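Local atomic coordinates of arginase (Trypanosoma brucei brucei, PDB entry 4RHJ), a protein that adopts the arginase-deacetylase fold and belongs to the arginase family, but evolved without a binuclear manganese cluster and is of unknown function. Residues A[46-51]-A[98-104]; A[61-65]-A[305-309]; A[171-175]-A[204-209]. All blocks are in the same frame, centred on the assembly; numbering follows the deposited sequence.

Interaction 1: residues A[46-51]-A[98-104]; sequences VALFGY and VLNCGQM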
loop_
_atom_site.group_PDB
_atom_site.type_symbol
_atom_site.label_atom_id
_atom_site.label_comp_id
_atom_site.label_asym_id
_atom_site.label_seq_id
_atom_site.Cartn_x
_atom_site.Cartn_y
_atom_site.Cartn_z
ATOM N N VAL A 46 -5.066 -25.561 -18.383
ATOM C CA VAL A 46 -4.433 -25.424 -17.088
ATOM C C VAL A 46 -5.053 -26.407 -16.086
ATOM O O VAL A 46 -6.243 -26.687 -16.135
ATOM C CB VAL A 46 -4.551 -23.952 -16.596
ATOM C CG1 VAL A 46 -3.901 -23.776 -15.248
ATOM C CG2 VAL A 46 -3.955 -22.992 -17.638
ATOM N N ALA A 47 -4.223 -26.961 -15.212
ATOM C CA ALA A 47 -4.706 -27.819 -14.127
ATOM C C ALA A 47 -4.244 -27.323 -12.756
ATOM O O ALA A 47 -3.052 -27.144 -12.504
ATOM C CB ALA A 47 -4.259 -29.233 -14.333
ATOM N N LEU A 48 -5.215 -27.158 -11.869
ATOM C CA LEU A 48 -5.040 -26.470 -10.600
ATOM C C LEU A 48 -5.058 -27.435 -9.429
ATOM O O LEU A 48 -5.918 -28.295 -9.349
ATOM C CB LEU A 48 -6.164 -25.430 -10.407
ATOM C CG LEU A 48 -6.016 -23.932 -10.659
ATOM C CD1 LEU A 48 -5.661 -23.198 -9.375
ATOM C CD2 LEU A 48 -5.001 -23.626 -11.735
ATOM N N PHE A 49 -4.130 -27.285 -8.496
ATOM C CA PHE A 49 -4.315 -27.950 -7.227
ATOM C C PHE A 49 -3.763 -27.125 -6.082
ATOM O O PHE A 49 -3.068 -26.143 -6.292
ATOM C CB PHE A 49 -3.705 -29.350 -7.255
ATOM C CG PHE A 49 -2.235 -29.386 -7.512
ATOM C CD1 PHE A 49 -1.756 -29.528 -8.797
ATOM C CD2 PHE A 49 -1.341 -29.331 -6.467
ATOM C CE1 PHE A 49 -0.410 -29.582 -9.034
ATOM C CE2 PHE A 49 -0.009 -29.392 -6.687
ATOM C CZ PHE A 49 0.469 -29.514 -7.982
ATOM N N GLY A 50 -4.126 -27.523 -4.865
ATOM C CA GLY A 50 -3.706 -26.839 -3.662
ATOM C C GLY A 50 -2.614 -27.604 -2.962
ATOM O O GLY A 50 -2.754 -28.781 -2.679
ATOM N N TYR A 51 -1.526 -26.910 -2.687
ATOM C CA TYR A 51 -0.339 -27.493 -2.108
ATOM C C TYR A 51 -0.048 -26.849 -0.738
ATOM O O TYR A 51 -0.052 -25.628 -0.612
ATOM C CB TYR A 51 0.836 -27.309 -3.080
ATOM C CG TYR A 51 2.151 -27.903 -2.616
ATOM C CD1 TYR A 51 2.353 -29.274 -2.610
ATOM C CD2 TYR A 51 3.187 -27.084 -2.199
ATOM C CE1 TYR A 51 3.544 -29.811 -2.190
ATOM C CE2 TYR A 51 4.380 -27.610 -1.794
ATOM C CZ TYR A 51 4.557 -28.971 -1.780
ATOM O OH TYR A 51 5.764 -29.488 -1.368
ATOM N N VAL A 98 -9.939 -23.928 -16.733
ATOM C CA VAL A 98 -9.036 -24.462 -15.733
ATOM C C VAL A 98 -9.643 -25.614 -14.942
ATOM O O VAL A 98 -10.775 -25.556 -14.450
ATOM C CB VAL A 98 -8.557 -23.360 -14.774
ATOM C CG1 VAL A 98 -8.039 -23.957 -13.470
ATOM C CG2 VAL A 98 -7.489 -22.501 -15.449
ATOM N N LEU A 99 -8.837 -26.661 -14.836
ATOM C CA LEU A 99 -9.189 -27.915 -14.203
ATOM C C LEU A 99 -8.844 -27.931 -12.718
ATOM O O LEU A 99 -7.672 -27.927 -12.360
ATOM C CB LEU A 99 -8.452 -29.046 -14.916
ATOM C CG LEU A 99 -8.600 -30.425 -14.311
ATOM C CD1 LEU A 99 -9.993 -30.933 -14.648
ATOM C CD2 LEU A 99 -7.498 -31.337 -14.826
ATOM N N ASN A 100 -9.861 -27.967 -11.860
ATOM C CA ASN A 100 -9.647 -28.021 -10.413
ATOM C C ASN A 100 -9.375 -29.419 -9.856
ATOM O O ASN A 100 -10.295 -30.240 -9.731
ATOM C CB ASN A 100 -10.849 -27.442 -9.667
ATOM C CG ASN A 100 -10.679 -27.525 -8.157
ATOM O OD1 ASN A 100 -9.574 -27.363 -7.645
ATOM N ND2 ASN A 100 -11.769 -27.786 -7.443
ATOM N N CYS A 101 -8.120 -29.680 -9.495
ATOM C CA CYS A 101 -7.779 -30.953 -8.870
ATOM C C CYS A 101 -7.870 -30.864 -7.353
ATOM O O CYS A 101 -7.564 -31.831 -6.661
ATOM C CB CYS A 101 -6.375 -31.414 -9.278
ATOM S SG CYS A 101 -6.142 -31.718 -11.042
ATOM N N GLY A 102 -8.265 -29.704 -6.835
ATOM C CA GLY A 102 -8.436 -29.543 -5.401
ATOM C C GLY A 102 -7.174 -29.652 -4.554
ATOM O O GLY A 102 -6.059 -29.565 -5.055
ATOM N N GLN A 103 -7.358 -29.860 -3.252
ATOM C CA GLN A 103 -6.246 -29.895 -2.305
ATOM C C GLN A 103 -5.544 -31.247 -2.247
ATOM O O GLN A 103 -6.193 -32.292 -2.219
ATOM C CB GLN A 103 -6.735 -29.533 -0.894
ATOM C CG GLN A 103 -7.132 -28.081 -0.686
ATOM C CD GLN A 103 -5.943 -27.146 -0.654
ATOM O OE1 GLN A 103 -4.806 -27.577 -0.778
ATOM N NE2 GLN A 103 -6.202 -25.854 -0.493
ATOM N N MET A 104 -4.215 -31.220 -2.206
ATOM C CA MET A 104 -3.422 -32.407 -1.886
ATOM C C MET A 104 -3.926 -33.124 -0.623
ATOM O O MET A 104 -4.179 -34.325 -0.622
ATOM C CB MET A 104 -1.958 -32.021 -1.691
ATOM C CG MET A 104 -1.272 -31.537 -2.915
ATOM S SD MET A 104 0.109 -32.596 -3.296
ATOM C CE MET A 104 0.219 -32.351 -5.049
#
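Met104 reaches two aromatic rings of the segment 46-51. At the edge of the Tyr51 ring, near its plane, lies Met104 SD, a Met-aromatic contact with the sulfur 4.1 Å from Tyr51 CD1. The terminal methyl approaches the Phe49 ring obliquely, Met104 CE resting 3.4 Å from Phe49 CE2. Met104 can serve both rings because its chain bends at chi2 (-120°). Trp119 also packs edge-to-face with Tyr51, and Ser145 OG hydrogen-bonds to Tyr51 OH. Phe49 CB, meanwhile, sits 3.9 Å from Cys101 CB. Phe49 and Cys101 lie on neighbouring strands, 46-50 and 95-103, of the parallel sheet of the arginase-deacetylase fold, with Tyr51 and Met104 just beyond their ends; the axes of residues 46-50 and 98-103 run 7° apart. Leu99 N bonds Val46 O, and Leu48 N bonds Leu99 O. Leu48 O then accepts from Cys101 N at 2.6 Å. A beta bulge follows between Leu48 and Gly50: the register slips by one residue, and Gly50 N turns to Gly102 O while Met104 N bonds Gly50 O. Gly102 has the positive phi (65°) that favours glycine, and its N donates to Asn100 OD1 in an Asx turn. On the sheet face bearing Val46, Leu48 and Val98, the two methyls of Val98 divide their contacts: Val98 CG2 presses on Val46 CB at 3.5 Å, and Val98 CG1 meets Leu48 CG, also at 3.5 Å.

Interaction 2: residues A[61-65]-A[305-309]; sequences LLDFF and AIALS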
loop_
_atom_site.group_PDB
_atom_site.type_symbol
_atom_site.label_atom_id
_atom_site.label_comp_id
_atom_site.label_asym_id
_atom_site.label_seq_id
_atom_site.Cartn_x
_atom_site.Cartn_y
_atom_site.Cartn_z
ATOM N N LEU A 61 -7.186 -20.170 0.654
ATOM C CA LEU A 61 -6.643 -19.599 -0.592
ATOM C C LEU A 61 -7.030 -20.241 -1.928
ATOM O O LEU A 61 -7.535 -19.558 -2.819
ATOM C CB LEU A 61 -5.117 -19.523 -0.503
ATOM C CG LEU A 61 -4.444 -18.578 -1.497
ATOM C CD1 LEU A 61 -4.740 -17.133 -1.134
ATOM C CD2 LEU A 61 -2.946 -18.829 -1.552
ATOM N N LEU A 62 -6.800 -21.541 -2.070
ATOM C CA LEU A 62 -7.287 -22.263 -3.211
ATOM C C LEU A 62 -8.766 -21.984 -3.235
ATOM O O LEU A 62 -9.234 -21.262 -4.105
ATOM C CB LEU A 62 -6.962 -23.767 -3.101
ATOM C CG LEU A 62 -7.787 -24.791 -3.895
ATOM C CD1 LEU A 62 -6.955 -25.484 -4.957
ATOM C CD2 LEU A 62 -8.430 -25.815 -2.969
ATOM N N ASP A 63 -9.480 -22.491 -2.228
ATOM C CA ASP A 63 -10.920 -22.299 -2.080
ATOM C C ASP A 63 -11.344 -20.820 -2.163
ATOM O O ASP A 63 -12.433 -20.511 -2.628
ATOM C CB ASP A 63 -11.386 -22.904 -0.748
ATOM C CG ASP A 63 -10.546 -24.101 -0.311
ATOM O OD1 ASP A 63 -10.749 -25.199 -0.863
ATOM O OD2 ASP A 63 -9.701 -23.945 0.598
ATOM N N PHE A 64 -10.467 -19.923 -1.706
ATOM C CA PHE A 64 -10.675 -18.485 -1.803
ATOM C C PHE A 64 -10.547 -18.006 -3.257
ATOM O O PHE A 64 -11.279 -17.129 -3.689
ATOM C CB PHE A 64 -9.681 -17.756 -0.902
ATOM C CG PHE A 64 -9.975 -16.301 -0.721
ATOM C CD1 PHE A 64 -10.946 -15.883 0.173
ATOM C CD2 PHE A 64 -9.268 -15.348 -1.418
ATOM C CE1 PHE A 64 -11.214 -14.538 0.359
ATOM C CE2 PHE A 64 -9.532 -13.990 -1.237
ATOM C CZ PHE A 64 -10.509 -13.588 -0.343
ATOM N N PHE A 65 -9.632 -18.609 -4.006
ATOM C CA PHE A 65 -9.464 -18.311 -5.427
ATOM C C PHE A 65 -10.641 -18.808 -6.259
ATOM O O PHE A 65 -10.987 -18.230 -7.291
ATOM C CB PHE A 65 -8.179 -18.939 -5.964
ATOM C CG PHE A 65 -8.013 -18.797 -7.446
ATOM C CD1 PHE A 65 -7.616 -17.589 -7.999
ATOM C CD2 PHE A 65 -8.260 -19.858 -8.293
ATOM C CE1 PHE A 65 -7.465 -17.451 -9.363
ATOM C CE2 PHE A 65 -8.105 -19.723 -9.665
ATOM C CZ PHE A 65 -7.706 -18.524 -10.194
ATOM N N ALA A 305 -4.790 -12.868 0.958
ATOM C CA ALA A 305 -5.671 -13.734 0.178
ATOM C C ALA A 305 -6.216 -12.958 -1.028
ATOM O O ALA A 305 -6.218 -13.457 -2.157
ATOM C CB ALA A 305 -6.791 -14.248 1.023
ATOM N N ILE A 306 -6.664 -11.733 -0.764
ATOM C CA ILE A 306 -7.171 -10.850 -1.805
ATOM C C ILE A 306 -6.096 -10.667 -2.871
ATOM O O ILE A 306 -6.319 -10.924 -4.051
ATOM C CB ILE A 306 -7.620 -9.473 -1.214
ATOM C CG1 ILE A 306 -8.888 -9.628 -0.371
ATOM C CG2 ILE A 306 -7.874 -8.448 -2.300
ATOM C CD1 ILE A 306 -9.208 -8.424 0.510
ATOM N N ALA A 307 -4.919 -10.258 -2.429
ATOM C CA ALA A 307 -3.792 -10.004 -3.315
ATOM C C ALA A 307 -3.415 -11.232 -4.121
ATOM O O ALA A 307 -3.261 -11.175 -5.330
ATOM C CB ALA A 307 -2.602 -9.533 -2.503
ATOM N N LEU A 308 -3.271 -12.358 -3.445
ATOM C CA LEU A 308 -2.758 -13.525 -4.121
ATOM C C LEU A 308 -3.788 -14.153 -5.013
ATOM O O LEU A 308 -3.438 -14.743 -6.031
ATOM C CB LEU A 308 -2.242 -14.530 -3.114
ATOM C CG LEU A 308 -0.861 -14.148 -2.612
ATOM C CD1 LEU A 308 -0.335 -15.265 -1.743
ATOM C CD2 LEU A 308 0.079 -13.888 -3.767
ATOM N N SER A 309 -5.058 -14.017 -4.642
ATOM C CA SER A 309 -6.154 -14.542 -5.478
ATOM C C SER A 309 -6.167 -13.894 -6.868
ATOM O O SER A 309 -6.493 -14.537 -7.863
ATOM C CB SER A 309 -7.517 -14.343 -4.793
ATOM O OG SER A 309 -7.881 -12.975 -4.698
#
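Ala305 meets two side chains of the segment 61-65. Its CB stands over one face of the Phe64 ring, offset toward the rim, in a CH-pi contact 3.9 Å from the centroid and 24° off the normal, while Ala305 CA touches Leu61 CD1 at 3.8 Å. Ile306 N approaches the same ring obliquely, 3.7 Å from Phe64 CE2; the Ile306 side chain grazes the ring with CG1 and also packs on Pro259 of a second subunit. The contact joins the short helix 62-66, which follows strand 46-50, to helix 303-316 near the C-terminal end of the arginase-family fold. One turn on from Ala305, Leu308 CB lies 4.1 Å from Leu61 CD1; Tyr289 touches both leucines. Ser309 then meets two rings at their edges. Its CB is near the plane of the Phe64 ring, 3.9 Å from Phe64 CD2, and its carbonyl oxygen lies in the plane of the Phe65 ring, with Ser309 O 3.3 Å from Phe65 CD1. The Ser309 hydroxyl is turned back into its own helix by chi1 of 68°, where Ser309 OG donates to Ile306 O at 2.7 Å.

Interaction 3: residues A[171-175]-A[204-209]; sequences RPSVS and EDRKVR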
loop_
_atom_site.group_PDB
_atom_site.type_symbol
_atom_site.label_atom_id
_atom_site.label_comp_id
_atom_site.label_asym_id
_atom_site.label_seq_id
_atom_site.Cartn_x
_atom_site.Cartn_y
_atom_site.Cartn_z
ATOM N N ARG A 171 13.835 -12.527 -1.144
ATOM C CA ARG A 171 15.161 -13.145 -1.013
ATOM C C ARG A 171 15.450 -14.060 -2.192
ATOM O O ARG A 171 14.538 -14.652 -2.745
ATOM C CB ARG A 171 15.266 -13.954 0.279
ATOM C CG ARG A 171 14.378 -15.170 0.292
ATOM C CD ARG A 171 13.841 -15.505 1.691
ATOM N NE ARG A 171 12.776 -14.608 2.154
ATOM C CZ ARG A 171 12.964 -13.555 2.952
ATOM N NH1 ARG A 171 14.183 -13.250 3.366
ATOM N NH2 ARG A 171 11.939 -12.802 3.332
ATOM N N PRO A 172 16.729 -14.195 -2.568
ATOM C CA PRO A 172 17.113 -15.081 -3.672
ATOM C C PRO A 172 16.753 -16.526 -3.395
ATOM O O PRO A 172 16.535 -17.268 -4.340
ATOM C CB PRO A 172 18.631 -14.902 -3.762
ATOM C CG PRO A 172 18.904 -13.595 -3.158
ATOM C CD PRO A 172 17.874 -13.409 -2.074
ATOM N N SER A 173 16.699 -16.906 -2.120
ATOM C CA SER A 173 16.326 -18.257 -1.712
ATOM C C SER A 173 17.238 -19.300 -2.372
ATOM O O SER A 173 16.777 -20.223 -3.034
ATOM C CB SER A 173 14.856 -18.526 -2.048
ATOM O OG SER A 173 14.329 -19.611 -1.304
ATOM N N VAL A 174 18.543 -19.137 -2.175
ATOM C CA VAL A 174 19.547 -19.971 -2.832
ATOM C C VAL A 174 20.779 -20.262 -1.969
ATOM O O VAL A 174 21.572 -21.152 -2.290
ATOM C CB VAL A 174 20.037 -19.321 -4.142
ATOM C CG1 VAL A 174 18.957 -19.385 -5.224
ATOM C CG2 VAL A 174 20.470 -17.893 -3.882
ATOM N N SER A 175 20.943 -19.509 -0.886
ATOM C CA SER A 175 22.064 -19.704 0.031
ATOM C C SER A 175 21.983 -21.070 0.680
ATOM O O SER A 175 23.002 -21.692 0.941
ATOM C CB SER A 175 22.083 -18.621 1.109
ATOM O OG SER A 175 21.765 -19.158 2.378
ATOM N N GLU A 204 26.129 -14.705 0.835
ATOM C CA GLU A 204 25.858 -16.066 0.394
ATOM C C GLU A 204 25.092 -16.071 -0.924
ATOM O O GLU A 204 25.395 -16.837 -1.834
ATOM C CB GLU A 204 25.068 -16.830 1.457
ATOM C CG GLU A 204 25.903 -17.381 2.598
ATOM C CD GLU A 204 26.437 -18.766 2.307
ATOM O OE1 GLU A 204 26.822 -19.473 3.264
ATOM O OE2 GLU A 204 26.471 -19.151 1.121
ATOM N N ASP A 205 24.093 -15.208 -1.026
ATOM C CA ASP A 205 23.297 -15.121 -2.243
ATOM C C ASP A 205 24.102 -14.547 -3.404
ATOM O O ASP A 205 23.963 -15.009 -4.532
ATOM C CB ASP A 205 22.052 -14.271 -2.008
ATOM C CG ASP A 205 21.149 -14.839 -0.930
ATOM O OD1 ASP A 205 21.054 -16.079 -0.822
ATOM O OD2 ASP A 205 20.528 -14.042 -0.194
ATOM N N ARG A 206 24.943 -13.553 -3.126
ATOM C CA ARG A 206 25.709 -12.873 -4.176
ATOM C C ARG A 206 26.889 -13.678 -4.709
ATOM O O ARG A 206 27.319 -13.488 -5.854
ATOM C CB ARG A 206 26.209 -11.527 -3.674
ATOM C CG ARG A 206 25.103 -10.542 -3.434
ATOM C CD ARG A 206 25.633 -9.149 -3.170
ATOM N NE ARG A 206 26.465 -9.068 -1.969
ATOM C CZ ARG A 206 25.991 -8.966 -0.727
ATOM N NH1 ARG A 206 24.685 -8.945 -0.508
ATOM N NH2 ARG A 206 26.826 -8.892 0.301
ATOM N N LYS A 207 27.428 -14.571 -3.892
ATOM C CA LYS A 207 28.513 -15.407 -4.383
ATOM C C LYS A 207 27.925 -16.478 -5.293
ATOM O O LYS A 207 28.443 -16.729 -6.378
ATOM C CB LYS A 207 29.329 -16.021 -3.237
ATOM C CG LYS A 207 28.555 -16.859 -2.239
ATOM C CD LYS A 207 29.467 -17.451 -1.170
ATOM C CE LYS A 207 29.664 -16.514 0.010
ATOM N NZ LYS A 207 30.306 -15.219 -0.342
ATOM N N VAL A 208 26.811 -17.062 -4.867
ATOM C CA VAL A 208 26.137 -18.097 -5.641
ATOM C C VAL A 208 25.538 -17.511 -6.920
ATOM O O VAL A 208 25.209 -18.243 -7.854
ATOM C CB VAL A 208 25.025 -18.791 -4.816
ATOM C CG1 VAL A 208 23.703 -18.143 -5.075
ATOM C CG2 VAL A 208 24.933 -20.259 -5.158
ATOM N N ARG A 209 25.401 -16.188 -6.961
ATOM C CA ARG A 209 24.849 -15.510 -8.132
ATOM C C ARG A 209 25.831 -15.461 -9.298
ATOM O O ARG A 209 25.541 -15.982 -10.370
ATOM C CB ARG A 209 24.412 -14.089 -7.777
ATOM C CG ARG A 209 23.008 -13.976 -7.198
ATOM C CD ARG A 209 22.771 -12.546 -6.744
ATOM N NE ARG A 209 21.384 -12.267 -6.394
ATOM C CZ ARG A 209 20.902 -11.045 -6.190
ATOM N NH1 ARG A 209 21.691 -9.986 -6.312
ATOM N NH2 ARG A 209 19.627 -10.878 -5.873
HETATM O O HOH W 1 18.746 -17.085 0.169
#
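Asp205 projects from helix 203-211 against the loop 171-175, which follows strand 163-168 of the parallel sheet in the arginase-deacetylase fold. Its CB lies 3.4 Å from Pro172 CG, and the carboxylate carbon, Asp205 CG, is equally close to that ring carbon, the two side chains crossing at about a right angle. A chi1 of -60°, with CG anti to the carbonyl carbon, sets the carboxylate against the proline ring. The two oxygens have different neighbours. Asp205 OD2 touches Pro172 CD at 3.3 Å and accepts a hydrogen bond from the backbone of Ser202, just before the helix. Asp205 OD1 meets carbon atoms of the loop, including Ser175 CB at 3.4 Å and a methyl of Val174. Farther along the helix, Val208 CG1 presses on Val174 CG2 at 3.5 Å, a close methyl-methyl contact. The extended Arg209 chain brings its guanidinium obliquely beside the proline, with NH2 held by Asn198 and by a salt bridge to Asp218, and Tyr216 in cation-pi contact. At the other end, Ser175 CB packs on Glu204 CB. Between the loop and the carboxylate sits a water that donates to Asp205 OD1 at 2.7 Å and accepts from Val174 N at 3.1 Å.

Interactions 1 and 2 adjoin, their centres 13 Å apart. Leu62 of the helix 62-66 bridges them: Leu62 CD2 packs 3.3 Å from Gln103 NE2 and Leu62 CD1 lies 3.5 Å from Gly50 N, so the helix pairing with 305-309 also covers the bulged end of the strand pair. Interaction 3 is remote, with its centre 31 Å from that of interaction 1, on the opposite side of the chain's centre; in sequence it is nested inside the loop closed by interaction 2. Asp244, a manganese site in another structure of this protein but without metal here, lies about 8 Å from Leu308 and about 9 Å from Pro172, side chain to side chain.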